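Long-range contacts in NanS-p (Escherichia phage vB_EcoP_24B, PDB 6YP6), which probably binds carbohydrate as part of a carbohydrate esterase encoded by a Shiga toxin-carrying phage: residues L66-G71 against F159-L165; P95-L99 against N111-A115. All coordinates share one frame; numbering follows the deposited sequence.

Interaction 1: L66-G71 against F159-L165; sequences LLQKGG and FAGNNSL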
ATOM      1  N   LEU A  66      14.589  -3.630   6.908  1.00 10.71           N
ATOM      2  CA  LEU A  66      13.239  -3.735   7.459  1.00 10.20           C
ATOM      3  C   LEU A  66      13.011  -5.120   8.055  1.00 10.11           C
ATOM      4  O   LEU A  66      12.490  -5.252   9.172  1.00 10.59           O
ATOM      5  CB  LEU A  66      12.215  -3.420   6.363  1.00  9.20           C
ATOM      6  CG  LEU A  66      10.748  -3.614   6.763  1.00  8.91           C
ATOM      7  CD1 LEU A  66      10.319  -2.699   7.885  1.00  9.48           C
ATOM      8  CD2 LEU A  66       9.858  -3.405   5.540  1.00  9.15           C
ATOM      9  N   LEU A  67      13.420  -6.166   7.336  1.00  9.79           N
ATOM     10  CA  LEU A  67      13.244  -7.520   7.848  1.00  9.62           C
ATOM     11  C   LEU A  67      14.088  -7.759   9.102  1.00 10.12           C
ATOM     12  O   LEU A  67      13.627  -8.413  10.041  1.00 10.10           O
ATOM     13  CB  LEU A  67      13.619  -8.540   6.777  1.00 10.06           C
ATOM     14  CG  LEU A  67      12.622  -8.659   5.627  1.00 10.69           C
ATOM     15  CD1 LEU A  67      13.196  -9.515   4.505  1.00 11.40           C
ATOM     16  CD2 LEU A  67      11.321  -9.266   6.104  1.00 12.44           C
ATOM     17  N   GLN A  68      15.321  -7.236   9.128  1.00 10.94           N
ATOM     18  CA  GLN A  68      16.238  -7.481  10.240  1.00 11.91           C
ATOM     19  C   GLN A  68      15.813  -6.713  11.482  1.00 11.86           C
ATOM     20  O   GLN A  68      15.795  -7.261  12.594  1.00 12.30           O
ATOM     21  CB  GLN A  68      17.663  -7.084   9.825  1.00 14.54           C
ATOM     22  CG  GLN A  68      18.726  -7.055  10.933  1.00 17.89           C
ATOM     23  CD  GLN A  68      19.901  -6.127  10.595  1.00 21.37           C
ATOM     24  OE1 GLN A  68      20.142  -5.812   9.428  1.00 23.38           O
ATOM     25  NE2 GLN A  68      20.611  -5.673  11.617  1.00 22.49           N
ATOM     26  N   LYS A  69      15.512  -5.426  11.317  1.00 11.97           N
ATOM     27  CA  LYS A  69      15.286  -4.543  12.446  1.00 12.05           C
ATOM     28  C   LYS A  69      13.818  -4.357  12.778  1.00 11.44           C
ATOM     29  O   LYS A  69      13.501  -3.881  13.878  1.00 12.36           O
ATOM     30  CB  LYS A  69      15.888  -3.168  12.145  1.00 13.94           C
ATOM     31  CG  LYS A  69      17.386  -3.174  11.928  1.00 15.68           C
ATOM     32  CD  LYS A  69      17.914  -1.776  11.599  1.00 17.89           C
ATOM     33  CE  LYS A  69      19.403  -1.786  11.289  1.00 20.01           C
ATOM     34  NZ  LYS A  69      19.730  -0.853  10.175  1.00 21.82           N
ATOM     35  N   GLY A  70      12.921  -4.710  11.859  1.00 10.82           N
ATOM     36  CA  GLY A  70      11.522  -4.373  11.987  1.00 10.49           C
ATOM     37  C   GLY A  70      11.257  -2.944  11.560  1.00  9.53           C
ATOM     38  O   GLY A  70      12.170  -2.157  11.296  1.00 10.03           O
ATOM     39  N   GLY A  71       9.976  -2.610  11.485  1.00  9.38           N
ATOM     40  CA  GLY A  71       9.547  -1.301  11.015  1.00  9.08           C
ATOM     41  C   GLY A  71       8.114  -1.399  10.522  1.00  8.52           C
ATOM     42  O   GLY A  71       7.379  -2.292  10.923  1.00  9.56           O
ATOM     43  N   PHE A 159       6.427  -4.949  10.825  1.00  8.81           N
ATOM     44  CA  PHE A 159       7.416  -6.017  10.798  1.00  9.24           C
ATOM     45  C   PHE A 159       8.131  -6.045  12.147  1.00 10.59           C
ATOM     46  O   PHE A 159       8.489  -5.002  12.692  1.00 11.10           O
ATOM     47  CB  PHE A 159       8.429  -5.764   9.671  1.00  9.26           C
ATOM     48  CG  PHE A 159       7.867  -5.952   8.274  1.00  9.55           C
ATOM     49  CD1 PHE A 159       6.961  -5.043   7.731  1.00  9.73           C
ATOM     50  CD2 PHE A 159       8.242  -7.038   7.511  1.00 10.67           C
ATOM     51  CE1 PHE A 159       6.439  -5.225   6.471  1.00 10.39           C
ATOM     52  CE2 PHE A 159       7.735  -7.214   6.232  1.00 11.10           C
ATOM     53  CZ  PHE A 159       6.834  -6.311   5.718  1.00 10.84           C
ATOM     54  N   ALA A 160       8.333  -7.247  12.686  1.00 12.14           N
ATOM     55  CA  ALA A 160       8.845  -7.395  14.044  1.00 13.89           C
ATOM     56  C   ALA A 160      10.360  -7.426  14.127  1.00 14.10           C
ATOM     57  O   ALA A 160      10.917  -7.192  15.206  1.00 15.75           O
ATOM     58  CB  ALA A 160       8.312  -8.687  14.673  1.00 15.40           C
ATOM     59  N   GLY A 161      11.040  -7.717  13.039  1.00 13.07           N
ATOM     60  CA  GLY A 161      12.479  -7.848  13.064  1.00 12.52           C
ATOM     61  C   GLY A 161      12.894  -9.294  13.240  1.00 12.29           C
ATOM     62  O   GLY A 161      12.084 -10.226  13.223  1.00 12.59           O
ATOM     63  N   ASN A 162      14.202  -9.462  13.374  1.00 12.85           N
ATOM     64  CA  ASN A 162      14.804 -10.783  13.480  1.00 13.54           C
ATOM     65  C   ASN A 162      14.470 -11.650  12.277  1.00 11.61           C
ATOM     66  O   ASN A 162      14.460 -12.877  12.368  1.00 11.83           O
ATOM     67  CB  ASN A 162      14.409 -11.475  14.783  1.00 16.43           C
ATOM     68  CG  ASN A 162      15.101 -10.863  15.987  1.00 20.35           C
ATOM     69  OD1 ASN A 162      14.453 -10.368  16.904  1.00 22.26           O
ATOM     70  ND2 ASN A 162      16.427 -10.885  15.979  1.00 22.15           N
ATOM     71  N   ASN A 163      14.211 -11.009  11.136  1.00 10.62           N
ATOM     72  CA  ASN A 163      13.880 -11.656   9.866  1.00 10.69           C
ATOM     73  C   ASN A 163      12.549 -12.390   9.907  1.00 10.21           C
ATOM     74  O   ASN A 163      12.243 -13.154   8.981  1.00 11.27           O
ATOM     75  CB  ASN A 163      14.990 -12.563   9.340  1.00 11.99           C
ATOM     76  CG  ASN A 163      16.159 -11.778   8.792  1.00 12.62           C
ATOM     77  OD1 ASN A 163      16.037 -10.595   8.449  1.00 13.83           O
ATOM     78  ND2 ASN A 163      17.303 -12.435   8.692  1.00 13.09           N
ATOM     79  N   SER A 164      11.717 -12.129  10.906  1.00  9.96           N
ATOM     80  CA  SER A 164      10.394 -12.725  10.932  1.00  9.73           C
ATOM     81  C   SER A 164       9.559 -12.212   9.759  1.00  9.26           C
ATOM     82  O   SER A 164       9.513 -11.011   9.485  1.00  9.42           O
ATOM     83  CB  SER A 164       9.685 -12.384  12.240  1.00 10.83           C
ATOM     84  OG  SER A 164       8.340 -12.841  12.208  1.00 11.23           O
ATOM     85  N   LEU A 165       8.879 -13.125   9.095  1.00  9.43           N
ATOM     86  CA  LEU A 165       7.946 -12.804   8.021  1.00  9.60           C
ATOM     87  C   LEU A 165       6.515 -12.676   8.532  1.00  8.75           C
ATOM     88  O   LEU A 165       5.581 -12.569   7.737  1.00  8.65           O
ATOM     89  CB  LEU A 165       8.082 -13.852   6.912  1.00 10.58           C
ATOM     90  CG  LEU A 165       9.465 -13.889   6.242  1.00 11.57           C
ATOM     91  CD1 LEU A 165       9.663 -15.167   5.450  1.00 12.54           C
ATOM     92  CD2 LEU A 165       9.658 -12.692   5.337  1.00 12.29           C
TER
HETATM   93  O   HOH W   1      10.791  -8.607  10.330  1.00 10.52           O
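Leu66 lays its methyl CD2 over the centre of the Phe159 ring, 4.0 Å from the centroid and 11° off the ring normal, a clean CH-pi contact. Its CG stands anti to the backbone N (chi1 175°), which swings the branch across to the aromatic face. Leu67 comes in obliquely: its CD2 lies 4.1 Å from Phe159 CD2 and also meets the methyl CD2 of Leu165. Around this apolar patch the backbones do the gripping. Gly71 and Phe159 form an antiparallel hydrogen-bonded pair, with Phe159 N to Gly71 O at 2.8 Å, where strands 71-79 and 152-159 run side by side. At the other end, Asn163 N of a type I' turn reaches Leu67 O at 2.9 Å and Asn162 N reaches Gln68 O at 2.8 Å, both from above the carbonyl plane. A water accepts from Gly161 N and lies within bonding distance of Leu67 O and Ser164 O. Gly70 and Gly161, both with positive phi, let the chains approach to 3.8 Å between their CA atoms. Two carbonyls near the helix end thus find donors in the turn, while Lys69 O is taken by Asn217; main-chain bonds fix the position and apolar side chains fill the inside.

Interaction 2: P95-L99 against N111-A115; sequences PVSSL and NNLLA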
ATOM      1  N   PRO A  95       7.827  -5.995  -4.717  1.00  7.36           N
ATOM      2  CA  PRO A  95       8.636  -7.164  -5.072  1.00  8.49           C
ATOM      3  C   PRO A  95      10.083  -6.874  -4.714  1.00  7.82           C
ATOM      4  O   PRO A  95      10.543  -5.739  -4.839  1.00  7.96           O
ATOM      5  CB  PRO A  95       8.445  -7.290  -6.592  1.00  9.59           C
ATOM      6  CG  PRO A  95       7.824  -6.010  -7.054  1.00 11.81           C
ATOM      7  CD  PRO A  95       7.409  -5.205  -5.895  1.00  8.90           C
ATOM      8  N   VAL A  96      10.809  -7.901  -4.271  1.00  7.95           N
ATOM      9  CA  VAL A  96      12.212  -7.747  -3.914  1.00  8.38           C
ATOM     10  C   VAL A  96      13.053  -8.731  -4.717  1.00  8.86           C
ATOM     11  O   VAL A  96      12.624  -9.845  -5.034  1.00  9.85           O
ATOM     12  CB  VAL A  96      12.454  -7.859  -2.394  1.00  9.08           C
ATOM     13  CG1 VAL A  96      11.755  -6.705  -1.687  1.00  8.76           C
ATOM     14  CG2 VAL A  96      11.988  -9.186  -1.830  1.00 10.66           C
ATOM     15  N   SER A  97      14.276  -8.301  -5.051  1.00  9.52           N
ATOM     16  CA  SER A  97      15.147  -9.089  -5.917  1.00 10.82           C
ATOM     17  C   SER A  97      15.876 -10.197  -5.170  1.00 11.12           C
ATOM     18  O   SER A  97      16.423 -11.092  -5.815  1.00 12.30           O
ATOM     19  CB  SER A  97      16.174  -8.182  -6.592  1.00 12.71           C
ATOM     20  OG  SER A  97      16.935  -7.505  -5.617  1.00 13.57           O
ATOM     21  N   SER A  98      15.893 -10.145  -3.842  1.00 10.68           N
ATOM     22  CA  SER A  98      16.434 -11.212  -3.021  1.00 11.73           C
ATOM     23  C   SER A  98      15.829 -11.075  -1.635  1.00 11.48           C
ATOM     24  O   SER A  98      15.303 -10.022  -1.267  1.00 10.95           O
ATOM     25  CB  SER A  98      17.966 -11.147  -2.942  1.00 13.26           C
ATOM     26  OG  SER A  98      18.391 -10.040  -2.163  1.00 14.37           O
ATOM     27  N   LEU A  99      15.892 -12.156  -0.887  1.00 12.20           N
ATOM     28  CA  LEU A  99      15.655 -12.162   0.544  1.00 12.14           C
ATOM     29  C   LEU A  99      16.976 -12.441   1.251  1.00 12.60           C
ATOM     30  O   LEU A  99      17.914 -12.968   0.644  1.00 13.73           O
ATOM     31  CB  LEU A  99      14.630 -13.237   0.918  1.00 12.40           C
ATOM     32  CG  LEU A  99      13.212 -12.951   0.417  1.00 13.27           C
ATOM     33  CD1 LEU A  99      12.327 -14.166   0.599  1.00 14.43           C
ATOM     34  CD2 LEU A  99      12.616 -11.753   1.139  1.00 13.68           C
ATOM     35  N   ASN A 111       6.978 -15.744  -6.425  1.00 16.66           N
ATOM     36  CA  ASN A 111       7.507 -14.393  -6.331  1.00 13.82           C
ATOM     37  C   ASN A 111       7.558 -13.926  -4.886  1.00 11.18           C
ATOM     38  O   ASN A 111       6.633 -14.173  -4.101  1.00 10.95           O
ATOM     39  CB  ASN A 111       6.691 -13.394  -7.141  1.00 14.69           C
ATOM     40  CG  ASN A 111       6.596 -13.776  -8.588  1.00 16.29           C
ATOM     41  OD1 ASN A 111       7.438 -13.391  -9.388  1.00 17.77           O
ATOM     42  ND2 ASN A 111       5.572 -14.541  -8.938  1.00 16.58           N
ATOM     43  N   ASN A 112       8.650 -13.235  -4.568  1.00 10.07           N
ATOM     44  CA  ASN A 112       8.902 -12.701  -3.238  1.00  9.62           C
ATOM     45  C   ASN A 112       8.531 -11.227  -3.194  1.00  9.11           C
ATOM     46  O   ASN A 112       9.157 -10.402  -3.876  1.00 10.21           O
ATOM     47  CB  ASN A 112      10.384 -12.843  -2.896  1.00 10.72           C
ATOM     48  CG  ASN A 112      10.855 -14.279  -2.892  1.00 11.98           C
ATOM     49  OD1 ASN A 112      10.138 -15.189  -2.475  1.00 12.56           O
ATOM     50  ND2 ASN A 112      12.089 -14.482  -3.334  1.00 13.03           N
ATOM     51  N   LEU A 113       7.520 -10.901  -2.391  1.00  8.28           N
ATOM     52  CA  LEU A 113       7.091  -9.524  -2.180  1.00  8.37           C
ATOM     53  C   LEU A 113       6.956  -9.266  -0.688  1.00  8.32           C
ATOM     54  O   LEU A 113       6.410 -10.092   0.044  1.00  9.24           O
ATOM     55  CB  LEU A 113       5.736  -9.207  -2.847  1.00  8.71           C
ATOM     56  CG  LEU A 113       5.700  -9.298  -4.367  1.00  9.83           C
ATOM     57  CD1 LEU A 113       5.227 -10.690  -4.759  1.00 11.85           C
ATOM     58  CD2 LEU A 113       4.806  -8.282  -4.994  1.00 11.48           C
ATOM     59  N   LEU A 114       7.439  -8.101  -0.254  1.00  7.44           N
ATOM     60  CA  LEU A 114       7.225  -7.672   1.128  1.00  7.65           C
ATOM     61  C   LEU A 114       5.886  -6.974   1.299  1.00  7.85           C
ATOM     62  O   LEU A 114       5.451  -6.762   2.440  1.00  8.74           O
ATOM     63  CB  LEU A 114       8.353  -6.751   1.584  1.00  8.19           C
ATOM     64  CG  LEU A 114       9.749  -7.378   1.561  1.00  9.47           C
ATOM     65  CD1 LEU A 114      10.753  -6.358   2.067  1.00 10.37           C
ATOM     66  CD2 LEU A 114       9.812  -8.672   2.355  1.00 11.29           C
ATOM     67  N   ALA A 115       5.239  -6.608   0.194  1.00  7.66           N
ATOM     68  CA  ALA A 115       3.889  -6.073   0.217  1.00  7.74           C
ATOM     69  C   ALA A 115       3.165  -6.546  -1.025  1.00  6.92           C
ATOM     70  O   ALA A 115       3.724  -6.518  -2.120  1.00  6.81           O
ATOM     71  CB  ALA A 115       3.894  -4.551   0.233  1.00  8.29           C
TER
HETATM   72  O   HOH W   2      13.277 -12.461  -5.133  1.00 18.92           O
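Pro95 and Leu113 face each other as an antiparallel non-hydrogen-bonded pair, on the tightly packed side of the contact: Leu113 CG sits 3.7 Å from Pro95 CA, and Pro95 CB lies 4.1 Å from the same CG. One residue on, Val96 N donates to Asn112 O at 3.0 Å with an N-H...O angle of 168°, a nearly straight bond whose donor is tilted only 21° from the carbonyl plane. The same oxygen receives a longer CA-H...O contact from Pro95. The buried Val96 then presses CG1 against CG and CD1 of Leu114, also buried, the two side chains crossing at about a right angle; its CG1 lies anti to the carbonyl carbon (chi1 -65°), which leaves CG2 for Asn112 O and CB. Leu67 of helix 64-69 and Trp94 also pack on Leu114.

The partly exposed Asn112 and Leu99 make the looser side. On the outer side of the Val96-Asn112 pair a water accepts from Asn112 ND2 at 3.0 Å and donates to Val96 O at 2.7 Å. Leu99 sends CD1 to the amide of Asn112, 3.8 Å from its CG, but its CD2 comes no nearer than 4.3 Å to Leu114 CD2. The contact closes the base of the connection between neighbouring strands 88-95 and 113-121: one direct main-chain bond and the packing of Pro95 on Leu113 and Val96 on Leu114 hold the strand ends, whereas the loop beyond touches Asn112 through Leu99 by dispersion.

In the fold
Both contacts are partly buried and lie on the same side of the chain's centre, about 14 Å apart between their centres, with interaction 2 falling in the sequence between the two halves of interaction 1. Interaction 1 belongs to the eight-stranded sheet: two main-chain bonds join helix and turn and two join the strand ends. Interaction 2 belongs to the seven-stranded sheet and relies on a single direct bond plus aliphatic packing. Leu67 merges their apolar sides: its CD1 lies 4.1 Å from Leu99 CD2, and its CD2 is equally far from Leu114 CD2. Phe159 CZ also packs against the carbonyl oxygen Leu114 O, 3.6 Å away.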